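Local coordinates for apical membrane antigen 1-like protein, soluble form (Toxoplasma gondii, PDB 3ZLE) that may play a role in host cell invasion as a surface antigen of the apicomplexan AMA1 family, at residues Q6-A10 / P324-A328; C256-V260 / A301-F306; A73-N77 / W282-W286. One frame throughout, in Å; residues are numbered along the deposited sequence.

Contact 1 (Q6-A10 / P324-A328)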
loop_
_atom_site.group_PDB
_atom_site.type_symbol
_atom_site.label_atom_id
_atom_site.label_comp_id
_atom_site.label_asym_id
_atom_site.label_seq_id
_atom_site.Cartn_x
_atom_site.Cartn_y
_atom_site.Cartn_z
ATOM N N GLN A 6 -13.025 -11.260 27.335
ATOM C CA GLN A 6 -11.895 -10.540 26.742
ATOM C C GLN A 6 -11.728 -10.815 25.251
ATOM O O GLN A 6 -11.937 -11.924 24.783
ATOM C CB GLN A 6 -10.589 -10.884 27.464
ATOM C CG GLN A 6 -10.554 -10.476 28.928
ATOM C CD GLN A 6 -9.201 -10.728 29.562
ATOM O OE1 GLN A 6 -8.256 -9.961 29.362
ATOM N NE2 GLN A 6 -9.088 -11.834 30.291
ATOM N N ASN A 7 -11.212 -9.814 24.551
ATOM C CA ASN A 7 -10.902 -9.904 23.147
ATOM C C ASN A 7 -10.041 -11.096 22.793
ATOM O O ASN A 7 -8.881 -11.151 23.152
ATOM C CB ASN A 7 -10.233 -8.616 22.692
ATOM C CG ASN A 7 -10.151 -8.524 21.203
ATOM O OD1 ASN A 7 -10.407 -9.508 20.502
ATOM N ND2 ASN A 7 -9.823 -7.368 20.702
ATOM N N PRO A 8 -10.615 -12.080 22.073
ATOM C CA PRO A 8 -9.848 -13.282 21.794
ATOM C C PRO A 8 -8.673 -13.017 20.827
ATOM O O PRO A 8 -7.749 -13.810 20.777
ATOM C CB PRO A 8 -10.874 -14.182 21.118
ATOM C CG PRO A 8 -11.794 -13.229 20.453
ATOM C CD PRO A 8 -11.956 -12.141 21.462
ATOM N N TRP A 9 -8.731 -11.925 20.076
ATOM C CA TRP A 9 -7.642 -11.519 19.202
ATOM C C TRP A 9 -6.322 -11.136 19.899
ATOM O O TRP A 9 -5.281 -11.060 19.250
ATOM C CB TRP A 9 -8.114 -10.420 18.262
ATOM C CG TRP A 9 -9.188 -10.975 17.343
ATOM C CD1 TRP A 9 -10.526 -11.014 17.599
ATOM C CD2 TRP A 9 -8.981 -11.795 16.172
ATOM N NE1 TRP A 9 -11.181 -11.717 16.612
ATOM C CE2 TRP A 9 -10.253 -12.261 15.763
ATOM C CE3 TRP A 9 -7.838 -12.245 15.484
ATOM C CZ2 TRP A 9 -10.425 -13.077 14.650
ATOM C CZ3 TRP A 9 -8.012 -13.054 14.359
ATOM C CH2 TRP A 9 -9.295 -13.441 13.945
ATOM N N ALA A 10 -6.371 -10.953 21.217
ATOM C CA ALA A 10 -5.169 -10.790 22.025
ATOM C C ALA A 10 -4.854 -12.041 22.860
ATOM O O ALA A 10 -3.910 -12.056 23.623
ATOM C CB ALA A 10 -5.292 -9.549 22.911
ATOM N N PRO A 324 -8.216 -1.244 13.811
ATOM C CA PRO A 324 -9.193 -2.218 14.263
ATOM C C PRO A 324 -8.491 -3.214 15.166
ATOM O O PRO A 324 -7.280 -3.367 15.061
ATOM C CB PRO A 324 -9.660 -2.883 12.951
ATOM C CG PRO A 324 -8.510 -2.747 12.035
ATOM C CD PRO A 324 -7.696 -1.548 12.473
ATOM N N ASP A 325 -9.227 -3.853 16.072
ATOM C CA ASP A 325 -8.603 -4.778 17.025
ATOM C C ASP A 325 -9.362 -6.100 17.126
ATOM O O ASP A 325 -9.084 -6.921 17.959
ATOM C CB ASP A 325 -8.470 -4.112 18.421
ATOM C CG ASP A 325 -9.811 -3.716 19.014
ATOM O OD1 ASP A 325 -10.857 -4.164 18.493
ATOM O OD2 ASP A 325 -9.830 -3.035 20.085
ATOM N N CYS A 326 -10.296 -6.330 16.229
ATOM C CA CYS A 326 -10.849 -7.671 16.108
ATOM C C CYS A 326 -11.454 -7.830 14.736
ATOM O O CYS A 326 -11.514 -6.858 13.926
ATOM C CB CYS A 326 -11.917 -7.921 17.193
ATOM S SG CYS A 326 -13.197 -6.648 17.183
ATOM N N PHE A 327 -11.816 -9.076 14.438
ATOM C CA PHE A 327 -12.543 -9.422 13.250
ATOM C C PHE A 327 -13.871 -10.006 13.637
ATOM O O PHE A 327 -13.944 -10.893 14.504
ATOM C CB PHE A 327 -11.772 -10.475 12.468
ATOM C CG PHE A 327 -10.697 -9.911 11.638
ATOM C CD1 PHE A 327 -10.998 -9.276 10.440
ATOM C CD2 PHE A 327 -9.382 -9.881 12.108
ATOM C CE1 PHE A 327 -9.992 -8.731 9.672
ATOM C CE2 PHE A 327 -8.372 -9.331 11.338
ATOM C CZ PHE A 327 -8.666 -8.772 10.134
ATOM N N ALA A 328 -14.917 -9.569 12.948
ATOM C CA ALA A 328 -16.212 -10.238 13.049
ATOM C C ALA A 328 -16.369 -11.255 11.897
ATOM O O ALA A 328 -16.481 -10.847 10.739
ATOM C CB ALA A 328 -17.331 -9.176 12.950
HETATM O O HOH W 1 -13.996 -11.450 17.052
#
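W9 lays one face of its indole over the strand edge at C326 and F327, and this is the tight half of the contact. C326 CA makes a CH-pi contact 4.0 Å from the centroid of the five-membered ring. Further along, F327 turns its ring edge toward the face of the six-membered ring, with centroids 5.4 Å apart and planes at 63°, an edge-to-face pair. F377 stacks on W9 too, so the indole is part of a larger aromatic cluster. W9 NE1 donates a hydrogen bond to a water 2.9 Å away, lying in the ring plane, and the water in turn donates to F327 O at 2.6 Å.

The looser, partly exposed side is polar. With CG anti to the backbone N (chi1 -168°), N7 points its amide at the loop leading into the strand: ND2 donates to D325 O over 2.9 Å, coming in from above the carbonyl plane. OD1 of N7 accepts from W9 N, two residues on: an Asx turn. D325 OD1 is taken by W231 N. D325 and C326 both face G229, which makes this corner of the antiparallel sheet a classic beta bulge.

Contact 2 (C256-V260 / A301-F306)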
loop_
_atom_site.group_PDB
_atom_site.type_symbol
_atom_site.label_atom_id
_atom_site.label_comp_id
_atom_site.label_asym_id
_atom_site.label_seq_id
_atom_site.Cartn_x
_atom_site.Cartn_y
_atom_site.Cartn_z
ATOM N N CYS A 256 -14.115 -1.797 -4.310
ATOM C CA CYS A 256 -13.858 -1.380 -2.933
ATOM C C CYS A 256 -12.355 -1.387 -2.621
ATOM O O CYS A 256 -11.847 -0.485 -1.981
ATOM C CB CYS A 256 -14.616 -2.259 -1.933
ATOM S SG CYS A 256 -14.474 -1.749 -0.197
ATOM N N TRP A 257 -11.658 -2.393 -3.117
ATOM C CA TRP A 257 -10.237 -2.525 -2.882
ATOM C C TRP A 257 -9.455 -1.350 -3.503
ATOM O O TRP A 257 -8.556 -0.800 -2.895
ATOM C CB TRP A 257 -9.758 -3.879 -3.432
ATOM C CG TRP A 257 -8.248 -4.017 -3.504
ATOM C CD1 TRP A 257 -7.395 -4.211 -2.464
ATOM C CD2 TRP A 257 -7.432 -3.944 -4.691
ATOM N NE1 TRP A 257 -6.089 -4.280 -2.926
ATOM C CE2 TRP A 257 -6.088 -4.126 -4.285
ATOM C CE3 TRP A 257 -7.718 -3.815 -6.054
ATOM C CZ2 TRP A 257 -5.002 -4.129 -5.201
ATOM C CZ3 TRP A 257 -6.638 -3.832 -6.975
ATOM C CH2 TRP A 257 -5.310 -4.057 -6.541
ATOM N N LYS A 258 -9.858 -0.937 -4.692
ATOM C CA LYS A 258 -9.279 0.233 -5.341
ATOM C C LYS A 258 -9.622 1.545 -4.666
ATOM O O LYS A 258 -8.824 2.486 -4.679
ATOM C CB LYS A 258 -9.730 0.289 -6.771
ATOM C CG LYS A 258 -8.900 -0.580 -7.660
ATOM C CD LYS A 258 -9.435 -0.600 -9.070
ATOM C CE LYS A 258 -8.525 -1.452 -9.913
ATOM N NZ LYS A 258 -9.032 -1.718 -11.266
ATOM N N ARG A 259 -10.812 1.605 -4.083
ATOM C CA ARG A 259 -11.327 2.831 -3.532
ATOM C C ARG A 259 -10.599 3.221 -2.273
ATOM O O ARG A 259 -10.365 4.398 -2.033
ATOM C CB ARG A 259 -12.813 2.669 -3.236
ATOM C CG ARG A 259 -13.515 3.942 -2.823
ATOM C CD ARG A 259 -14.831 4.090 -3.591
ATOM N NE ARG A 259 -15.967 3.528 -2.888
ATOM C CZ ARG A 259 -17.046 3.001 -3.493
ATOM N NH1 ARG A 259 -17.090 2.863 -4.801
ATOM N NH2 ARG A 259 -18.076 2.611 -2.776
ATOM N N VAL A 260 -10.362 2.255 -1.396
ATOM C CA VAL A 260 -9.719 2.544 -0.149
ATOM C C VAL A 260 -8.326 3.123 -0.379
ATOM O O VAL A 260 -7.911 4.058 0.307
ATOM C CB VAL A 260 -9.703 1.288 0.728
ATOM C CG1 VAL A 260 -8.879 0.170 0.102
ATOM C CG2 VAL A 260 -9.352 1.577 2.134
ATOM N N ALA A 301 -7.455 7.036 6.657
ATOM C CA ALA A 301 -8.581 6.152 6.367
ATOM C C ALA A 301 -8.056 5.042 5.467
ATOM O O ALA A 301 -8.031 5.205 4.254
ATOM C CB ALA A 301 -9.682 6.933 5.661
ATOM N N ASN A 302 -7.480 4.007 6.067
ATOM C CA ASN A 302 -6.635 3.075 5.323
ATOM C C ASN A 302 -7.299 1.687 5.216
ATOM O O ASN A 302 -6.756 0.794 4.557
ATOM C CB ASN A 302 -5.270 2.865 6.022
ATOM C CG ASN A 302 -4.573 4.146 6.364
ATOM O OD1 ASN A 302 -4.500 5.075 5.544
ATOM N ND2 ASN A 302 -3.890 4.142 7.502
ATOM N N TRP A 303 -8.353 1.476 6.001
ATOM C CA TRP A 303 -9.075 0.209 6.040
ATOM C C TRP A 303 -10.457 0.346 5.418
ATOM O O TRP A 303 -11.048 1.402 5.491
ATOM C CB TRP A 303 -9.233 -0.259 7.462
ATOM C CG TRP A 303 -7.920 -0.289 8.272
ATOM C CD1 TRP A 303 -7.160 -1.389 8.545
ATOM C CD2 TRP A 303 -7.329 0.808 9.016
ATOM N NE1 TRP A 303 -6.071 -1.026 9.333
ATOM C CE2 TRP A 303 -6.152 0.316 9.623
ATOM C CE3 TRP A 303 -7.617 2.177 9.120
ATOM C CZ2 TRP A 303 -5.284 1.140 10.386
ATOM C CZ3 TRP A 303 -6.753 2.994 9.851
ATOM C CH2 TRP A 303 -5.617 2.457 10.507
ATOM N N ALA A 304 -10.938 -0.732 4.762
ATOM C CA ALA A 304 -12.260 -0.770 4.187
ATOM C C ALA A 304 -12.957 -2.085 4.502
ATOM O O ALA A 304 -12.372 -3.151 4.372
ATOM C CB ALA A 304 -12.209 -0.557 2.665
ATOM N N ASN A 305 -14.211 -2.001 4.955
ATOM C CA ASN A 305 -15.053 -3.172 5.079
ATOM C C ASN A 305 -15.981 -3.286 3.892
ATOM O O ASN A 305 -16.732 -2.336 3.580
ATOM C CB ASN A 305 -15.856 -3.095 6.366
ATOM C CG ASN A 305 -15.072 -3.581 7.547
ATOM O OD1 ASN A 305 -14.079 -4.319 7.389
ATOM N ND2 ASN A 305 -15.504 -3.209 8.732
ATOM N N PHE A 306 -15.939 -4.428 3.213
ATOM C CA PHE A 306 -16.863 -4.690 2.107
ATOM C C PHE A 306 -17.963 -5.685 2.513
ATOM O O PHE A 306 -17.685 -6.850 2.814
ATOM C CB PHE A 306 -16.123 -5.228 0.903
ATOM C CG PHE A 306 -17.037 -5.656 -0.211
ATOM C CD1 PHE A 306 -17.513 -4.735 -1.136
ATOM C CD2 PHE A 306 -17.521 -6.949 -0.260
ATOM C CE1 PHE A 306 -18.305 -5.142 -2.184
ATOM C CE2 PHE A 306 -18.356 -7.359 -1.292
ATOM C CZ PHE A 306 -18.723 -6.467 -2.270
#
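V260 and C256, one turn apart on helix 253-262, meet A304 of strand 303-308, where the helix packs against an antiparallel four-stranded sheet, an arrangement consistent with the PAN-type fold of AMA1 domains. The helix segment runs nearly antiparallel to strand 303-306, at 157° and 8.4 Å between axes. V260 has the most surface buried. Its CG2 branch, anti to the backbone N, does the touching: it sits 3.6 Å from A304 CB and reaches the chain at N302 and W303 as well. A304 is the small residue between the two helical ones, its methyl facing V260 on one hand and C256 SG, at 3.8 Å, on the other.

C256 also has its sulfur anti to the backbone N (chi1 -175°), which carries SG down onto the sheet, where it forms the disulfide with C317 of neighbouring strand 315-320. Helix and sheet are thus joined covalently as well as by apolar contact. At its CB, C256 also meets F306 CD1 at 3.9 Å. W303 and N305 point away from the helix.

No hydrogen bond passes directly between the two segments. A shared donor does link them: N263 ND2 bonds to both V260 O and A301 O, two carbonyl oxygens 4.1 Å apart.

Contact 3 (A73-N77 / W282-W286)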
loop_
_atom_site.group_PDB
_atom_site.type_symbol
_atom_site.label_atom_id
_atom_site.label_comp_id
_atom_site.label_asym_id
_atom_site.label_seq_id
_atom_site.Cartn_x
_atom_site.Cartn_y
_atom_site.Cartn_z
ATOM N N ALA A 73 13.995 6.134 -16.955
ATOM C CA ALA A 73 13.930 7.582 -16.828
ATOM C C ALA A 73 15.004 8.182 -17.719
ATOM O O ALA A 73 15.991 7.511 -18.046
ATOM C CB ALA A 73 14.167 7.975 -15.395
ATOM N N PRO A 74 14.801 9.433 -18.153
ATOM C CA PRO A 74 15.771 10.082 -19.071
ATOM C C PRO A 74 17.128 10.351 -18.428
ATOM O O PRO A 74 17.192 10.644 -17.229
ATOM C CB PRO A 74 15.095 11.407 -19.460
ATOM C CG PRO A 74 13.941 11.614 -18.485
ATOM C CD PRO A 74 13.776 10.358 -17.632
ATOM N N THR A 75 18.207 10.174 -19.206
ATOM C CA THR A 75 19.580 10.520 -18.759
ATOM C C THR A 75 20.001 11.926 -19.211
ATOM O O THR A 75 20.962 12.492 -18.691
ATOM C CB THR A 75 20.635 9.520 -19.298
ATOM O OG1 THR A 75 20.382 9.278 -20.692
ATOM C CG2 THR A 75 20.567 8.192 -18.536
ATOM N N SER A 76 19.307 12.465 -20.204
ATOM C CA SER A 76 19.553 13.832 -20.649
ATOM C C SER A 76 18.237 14.427 -21.095
ATOM O O SER A 76 17.363 13.711 -21.606
ATOM C CB SER A 76 20.538 13.856 -21.825
ATOM O OG SER A 76 19.915 13.393 -23.010
ATOM N N ASN A 77 18.130 15.747 -20.999
ATOM C CA ASN A 77 17.023 16.444 -21.621
ATOM C C ASN A 77 17.052 16.348 -23.136
ATOM O O ASN A 77 18.102 16.099 -23.738
ATOM C CB ASN A 77 16.971 17.906 -21.188
ATOM C CG ASN A 77 15.585 18.490 -21.321
ATOM O OD1 ASN A 77 14.641 17.790 -21.687
ATOM N ND2 ASN A 77 15.440 19.755 -20.967
ATOM N N TRP A 282 13.626 19.040 -15.888
ATOM C CA TRP A 282 13.436 17.725 -16.497
ATOM C C TRP A 282 13.951 16.650 -15.586
ATOM O O TRP A 282 13.701 15.469 -15.807
ATOM C CB TRP A 282 14.166 17.623 -17.831
ATOM C CG TRP A 282 15.657 17.660 -17.697
ATOM C CD1 TRP A 282 16.432 18.769 -17.602
ATOM C CD2 TRP A 282 16.559 16.534 -17.674
ATOM N NE1 TRP A 282 17.762 18.417 -17.492
ATOM C CE2 TRP A 282 17.870 17.054 -17.558
ATOM C CE3 TRP A 282 16.381 15.144 -17.661
ATOM C CZ2 TRP A 282 19.000 16.237 -17.514
ATOM C CZ3 TRP A 282 17.506 14.328 -17.606
ATOM C CH2 TRP A 282 18.802 14.882 -17.529
ATOM N N ASN A 283 14.745 17.048 -14.603
ATOM C CA ASN A 283 15.481 16.066 -13.842
ATOM C C ASN A 283 15.305 16.205 -12.356
ATOM O O ASN A 283 16.105 15.705 -11.591
ATOM C CB ASN A 283 16.952 16.053 -14.231
ATOM C CG ASN A 283 17.651 17.383 -13.956
ATOM O OD1 ASN A 283 17.024 18.370 -13.579
ATOM N ND2 ASN A 283 18.955 17.406 -14.160
ATOM N N ASP A 284 14.193 16.796 -11.959
ATOM C CA ASP A 284 13.796 16.822 -10.575
ATOM C C ASP A 284 13.136 15.500 -10.161
ATOM O O ASP A 284 11.941 15.440 -9.916
ATOM C CB ASP A 284 12.857 18.014 -10.336
ATOM C CG ASP A 284 13.586 19.356 -10.427
ATOM O OD1 ASP A 284 14.837 19.363 -10.351
ATOM O OD2 ASP A 284 12.907 20.400 -10.508
ATOM N N PHE A 285 13.956 14.458 -10.040
ATOM C CA PHE A 285 13.477 13.124 -9.762
ATOM C C PHE A 285 12.994 12.960 -8.337
ATOM O O PHE A 285 12.304 12.015 -8.046
ATOM C CB PHE A 285 14.552 12.083 -10.088
ATOM C CG PHE A 285 14.882 11.977 -11.560
ATOM C CD1 PHE A 285 14.176 12.718 -12.507
ATOM C CD2 PHE A 285 15.940 11.195 -11.987
ATOM C CE1 PHE A 285 14.526 12.675 -13.843
ATOM C CE2 PHE A 285 16.256 11.102 -13.334
ATOM C CZ PHE A 285 15.549 11.847 -14.267
ATOM N N TRP A 286 13.476 13.807 -7.419
ATOM C CA TRP A 286 13.136 13.656 -6.003
ATOM C C TRP A 286 12.476 14.927 -5.463
ATOM O O TRP A 286 12.986 16.014 -5.656
ATOM C CB TRP A 286 14.382 13.288 -5.147
ATOM C CG TRP A 286 15.359 12.216 -5.732
ATOM C CD1 TRP A 286 15.069 11.251 -6.639
ATOM C CD2 TRP A 286 16.739 12.003 -5.348
ATOM N NE1 TRP A 286 16.193 10.475 -6.904
ATOM C CE2 TRP A 286 17.244 10.962 -6.173
ATOM C CE3 TRP A 286 17.630 12.693 -4.514
ATOM C CZ2 TRP A 286 18.573 10.546 -6.128
ATOM C CZ3 TRP A 286 18.964 12.263 -4.448
ATOM C CH2 TRP A 286 19.418 11.182 -5.248
#
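W282 holds its CG between its backbone N and carbonyl carbon (chi1 67°), which turns the indole against the passing chain of S76 and N77. The path of that chain sets N77 CB over the five-membered ring, and a CG swung opposite its own N (chi1 -156°) lays the amide along the same face. In this CH-pi contact N77 CB stands almost straight above the ring centre, 3.6 Å from the centroid, and the amide plane is 16° from that of the indole. S76 C lies over the same face near its rim, and S76 CA comes 3.4 Å from W282 CH2. N283 CB covers the opposite face, so the indole lies between the S76-N77 chain and its own neighbour's side chain.

At the rim, T75 O approaches W282 CH2 at 3.4 Å, and P74 O lies in the planes of both rings, 3.7 Å from W282 CZ3 and 3.6 Å from F285 CZ. A73 CB and P74 CD add apolar contacts to F285 CZ.

Two irregular loops meet here without a hydrogen bond across them; their fit rests on ring-face contact and apolar packing, probably helped by carbonyl oxygens facing the weakly positive ring edges.

In the fold
The chain starts with the 6-10 loop, to which strand 326-330 returns more than 300 residues later in contact 1; both other contacts are nested inside the loop this closes. Next, 73-77 waits for 282-286, and contact 3 joins two long irregular loops. Before that loop closes, helix 253-262 has already passed, and its partner strand 303-308 comes only afterwards, so contacts 2 and 3 cross along the sequence. P324, just ahead of strand 326-330, packs on W303 of the four-stranded sheet, so contacts 1 and 2 touch and the two sheets adjoin here. Contact 3 lies on the opposite side of the chain's centre from contact 1, about 48 Å between their centres.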